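Local coordinates for Non-structural polyprotein (Sindbis virus, PDB 4GUA) that carries the nsP2 cysteine protease and the nsP3 macro and zinc-binding domains of an alphavirus replication precursor that is processed by proteolysis, at residues A[424-435]-A[465-474]. Residues are numbered along the deposited sequence; the frame is centred on the assembly and turned at random.
Sequences LKLLQNAYHAVA and VSLNCLTTAL
Y431 lies flat against helix 463-474, its ring resting on the backbone and CB of L470. The L470 CB is 3.8 Å from the Y431 ring centroid, a CH-pi contact over one face. The CG of Y431 stands anti to its carbonyl carbon (chi1 -81°), which lays the ring along helix 463-474 toward S466. There the Y431 OH donates to S466 OG at 2.8 Å, with OG at the ring edge and in its plane. Both hydroxyls are also bonded to the L451 backbone, just after strand 445-448.

C469 is the reciprocal knob, set among L424, L427, Q428 and Y431. The C469 CB is 3.4 Å from Y431 CD2, and its SG packs on L427 CD2. A473 repeats this one turn on, with A473 CB 3.6 Å from Y431 CB. The helices run 36° apart, their axes 8.1 Å from each other.

The Q428 chain bends at chi2 (61°). Q428 NE2 donates to C469 O at 2.9 Å, from the opposite side of the carbonyl plane to A473 N. H432, whose NE2 bonds to L653 O, sets ND1 3.6 Å from A473 CB.

The contact joins two macro-domain helices on one side of the central sheet. Apolar packing of Y431, C469 and A473 brings them close, while the buried tyrosine and glutamine find polar partners across the interface. This hydrogen bonding probably helps fix how the helices are set against each other.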
loop_
_atom_site.group_PDB
_atom_site.type_symbol
_atom_site.label_atom_id
_atom_site.label_comp_id
_atom_site.label_asym_id
_atom_site.label_seq_id
_atom_site.Cartn_x
_atom_site.Cartn_y
_atom_site.Cartn_z
ATOM N N LEU A 424 -21.770 -2.084 11.571
ATOM C CA LEU A 424 -21.053 -2.801 10.529
ATOM C C LEU A 424 -19.581 -2.408 10.525
ATOM O O LEU A 424 -18.710 -3.266 10.428
ATOM C CB LEU A 424 -21.659 -2.508 9.160
ATOM C CG LEU A 424 -20.921 -3.182 8.005
ATOM C CD1 LEU A 424 -21.049 -4.692 8.107
ATOM C CD2 LEU A 424 -21.442 -2.682 6.667
ATOM N N LYS A 425 -19.312 -1.108 10.616
ATOM C CA LYS A 425 -17.941 -0.603 10.671
ATOM C C LYS A 425 -17.177 -1.183 11.864
ATOM O O LYS A 425 -16.016 -1.579 11.743
ATOM C CB LYS A 425 -17.953 0.923 10.758
ATOM C CG LYS A 425 -16.585 1.575 10.905
ATOM C CD LYS A 425 -15.775 1.506 9.634
ATOM C CE LYS A 425 -14.611 2.481 9.680
ATOM N NZ LYS A 425 -13.710 2.314 8.504
ATOM N N LEU A 426 -17.829 -1.218 13.021
ATOM C CA LEU A 426 -17.208 -1.753 14.227
ATOM C C LEU A 426 -16.872 -3.231 14.070
ATOM O O LEU A 426 -15.811 -3.684 14.487
ATOM C CB LEU A 426 -18.129 -1.541 15.430
ATOM C CG LEU A 426 -18.222 -0.086 15.903
ATOM C CD1 LEU A 426 -19.408 0.126 16.824
ATOM C CD2 LEU A 426 -16.935 0.321 16.604
ATOM N N LEU A 427 -17.773 -3.977 13.447
ATOM C CA LEU A 427 -17.602 -5.409 13.259
ATOM C C LEU A 427 -16.390 -5.665 12.370
ATOM O O LEU A 427 -15.506 -6.475 12.674
ATOM C CB LEU A 427 -18.865 -5.975 12.613
ATOM C CG LEU A 427 -18.827 -7.444 12.206
ATOM C CD1 LEU A 427 -18.670 -8.353 13.429
ATOM C CD2 LEU A 427 -20.078 -7.781 11.416
ATOM N N GLN A 428 -16.362 -4.941 11.262
ATOM C CA GLN A 428 -15.279 -5.030 10.312
ATOM C C GLN A 428 -13.967 -4.696 11.008
ATOM O O GLN A 428 -12.950 -5.342 10.771
ATOM C CB GLN A 428 -15.528 -4.056 9.163
ATOM C CG GLN A 428 -14.542 -4.184 8.036
ATOM C CD GLN A 428 -14.585 -5.553 7.403
ATOM O OE1 GLN A 428 -15.420 -5.826 6.538
ATOM N NE2 GLN A 428 -13.690 -6.432 7.838
ATOM N N ASN A 429 -14.004 -3.696 11.884
ATOM C CA ASN A 429 -12.803 -3.226 12.567
ATOM C C ASN A 429 -12.271 -4.231 13.580
ATOM O O ASN A 429 -11.060 -4.350 13.771
ATOM C CB ASN A 429 -13.078 -1.893 13.270
ATOM C CG ASN A 429 -12.974 -0.706 12.335
ATOM O OD1 ASN A 429 -12.550 -0.834 11.188
ATOM N ND2 ASN A 429 -13.351 0.461 12.827
ATOM N N ALA A 430 -13.181 -4.951 14.225
ATOM C CA ALA A 430 -12.799 -5.999 15.158
ATOM C C ALA A 430 -12.024 -7.050 14.395
ATOM O O ALA A 430 -10.940 -7.468 14.823
ATOM C CB ALA A 430 -14.023 -6.614 15.810
ATOM N N TYR A 431 -12.582 -7.471 13.259
ATOM C CA TYR A 431 -11.902 -8.441 12.397
ATOM C C TYR A 431 -10.545 -7.932 11.888
ATOM O O TYR A 431 -9.582 -8.695 11.810
ATOM C CB TYR A 431 -12.780 -8.824 11.207
ATOM C CG TYR A 431 -13.841 -9.869 11.506
ATOM C CD1 TYR A 431 -13.488 -11.162 11.884
ATOM C CD2 TYR A 431 -15.194 -9.571 11.370
ATOM C CE1 TYR A 431 -14.457 -12.122 12.139
ATOM C CE2 TYR A 431 -16.166 -10.522 11.622
ATOM C CZ TYR A 431 -15.794 -11.797 12.006
ATOM O OH TYR A 431 -16.761 -12.749 12.254
ATOM N N HIS A 432 -10.466 -6.652 11.538
ATOM C CA HIS A 432 -9.210 -6.082 11.050
ATOM C C HIS A 432 -8.160 -6.090 12.148
ATOM O O HIS A 432 -6.970 -6.241 11.872
ATOM C CB HIS A 432 -9.409 -4.654 10.542
ATOM C CG HIS A 432 -9.895 -4.580 9.127
ATOM N ND1 HIS A 432 -9.304 -5.284 8.100
ATOM C CD2 HIS A 432 -10.917 -3.889 8.569
ATOM C CE1 HIS A 432 -9.943 -5.031 6.972
ATOM N NE2 HIS A 432 -10.923 -4.185 7.229
ATOM N N ALA A 433 -8.608 -5.906 13.387
ATOM C CA ALA A 433 -7.713 -5.902 14.537
ATOM C C ALA A 433 -7.166 -7.305 14.781
ATOM O O ALA A 433 -5.982 -7.478 15.088
ATOM C CB ALA A 433 -8.444 -5.397 15.761
ATOM N N VAL A 434 -8.030 -8.309 14.645
ATOM C CA VAL A 434 -7.586 -9.694 14.712
ATOM C C VAL A 434 -6.491 -9.895 13.669
ATOM O O VAL A 434 -5.444 -10.474 13.953
ATOM C CB VAL A 434 -8.744 -10.690 14.448
ATOM C CG1 VAL A 434 -8.219 -12.116 14.332
ATOM C CG2 VAL A 434 -9.803 -10.596 15.544
ATOM N N ALA A 435 -6.732 -9.394 12.463
ATOM C CA ALA A 435 -5.765 -9.525 11.378
ATOM C C ALA A 435 -4.463 -8.781 11.689
ATOM O O ALA A 435 -3.372 -9.239 11.332
ATOM C CB ALA A 435 -6.367 -9.021 10.075
ATOM N N VAL A 465 -22.863 -11.501 6.561
ATOM C CA VAL A 465 -22.155 -10.231 6.729
ATOM C C VAL A 465 -20.971 -10.352 7.689
ATOM O O VAL A 465 -19.920 -9.758 7.457
ATOM C CB VAL A 465 -23.099 -9.097 7.206
ATOM C CG1 VAL A 465 -23.869 -9.496 8.463
ATOM C CG2 VAL A 465 -22.307 -7.824 7.450
ATOM N N SER A 466 -21.143 -11.092 8.778
ATOM C CA SER A 466 -20.042 -11.338 9.703
ATOM C C SER A 466 -18.923 -12.089 8.991
ATOM O O SER A 466 -17.740 -11.827 9.215
ATOM C CB SER A 466 -20.517 -12.135 10.917
ATOM O OG SER A 466 -19.510 -12.189 11.914
ATOM N N LEU A 467 -19.309 -13.033 8.139
ATOM C CA LEU A 467 -18.361 -13.864 7.407
ATOM C C LEU A 467 -17.640 -13.032 6.358
ATOM O O LEU A 467 -16.450 -13.228 6.092
ATOM C CB LEU A 467 -19.079 -15.025 6.727
ATOM C CG LEU A 467 -18.213 -15.902 5.816
ATOM C CD1 LEU A 467 -17.008 -16.479 6.567
ATOM C CD2 LEU A 467 -19.051 -17.014 5.185
ATOM N N ASN A 468 -18.372 -12.108 5.749
ATOM C CA ASN A 468 -17.780 -11.232 4.756
ATOM C C ASN A 468 -16.732 -10.319 5.388
ATOM O O ASN A 468 -15.681 -10.073 4.802
ATOM C CB ASN A 468 -18.847 -10.403 4.044
ATOM C CG ASN A 468 -18.251 -9.476 3.012
ATOM O OD1 ASN A 468 -17.761 -9.925 1.975
ATOM N ND2 ASN A 468 -18.270 -8.176 3.297
ATOM N N CYS A 469 -17.022 -9.812 6.579
ATOM C CA CYS A 469 -16.052 -9.000 7.297
ATOM C C CYS A 469 -14.841 -9.839 7.697
ATOM O O CYS A 469 -13.702 -9.373 7.650
ATOM C CB CYS A 469 -16.686 -8.385 8.541
ATOM S SG CYS A 469 -17.980 -7.179 8.199
ATOM N N LEU A 470 -15.097 -11.079 8.092
ATOM C CA LEU A 470 -14.031 -11.984 8.497
ATOM C C LEU A 470 -13.007 -12.167 7.376
ATOM O O LEU A 470 -11.807 -11.976 7.588
ATOM C CB LEU A 470 -14.622 -13.335 8.905
ATOM C CG LEU A 470 -13.664 -14.352 9.527
ATOM C CD1 LEU A 470 -14.435 -15.338 10.380
ATOM C CD2 LEU A 470 -12.870 -15.088 8.458
ATOM N N THR A 471 -13.476 -12.547 6.188
ATOM C CA THR A 471 -12.569 -12.799 5.067
ATOM C C THR A 471 -11.952 -11.508 4.542
ATOM O O THR A 471 -10.790 -11.495 4.138
ATOM C CB THR A 471 -13.258 -13.547 3.893
ATOM O OG1 THR A 471 -14.364 -12.783 3.404
ATOM C CG2 THR A 471 -13.747 -14.914 4.335
ATOM N N THR A 472 -12.724 -10.424 4.555
ATOM C CA THR A 472 -12.219 -9.138 4.089
ATOM C C THR A 472 -10.967 -8.804 4.878
ATOM O O THR A 472 -9.953 -8.382 4.319
ATOM C CB THR A 472 -13.234 -7.998 4.290
ATOM O OG1 THR A 472 -14.381 -8.200 3.454
ATOM C CG2 THR A 472 -12.600 -6.660 3.948
ATOM N N ALA A 473 -11.050 -9.007 6.187
ATOM C CA ALA A 473 -9.933 -8.742 7.079
ATOM C C ALA A 473 -8.817 -9.784 6.946
ATOM O O ALA A 473 -7.639 -9.430 6.893
ATOM C CB ALA A 473 -10.424 -8.682 8.522
ATOM N N LEU A 474 -9.188 -11.062 6.900
ATOM C CA LEU A 474 -8.210 -12.146 7.023
ATOM C C LEU A 474 -7.610 -12.635 5.708
ATOM O O LEU A 474 -6.702 -13.462 5.714
ATOM C CB LEU A 474 -8.812 -13.318 7.804
ATOM C CG LEU A 474 -8.908 -13.037 9.305
ATOM C CD1 LEU A 474 -9.881 -13.975 9.979
ATOM C CD2 LEU A 474 -7.536 -13.168 9.940
#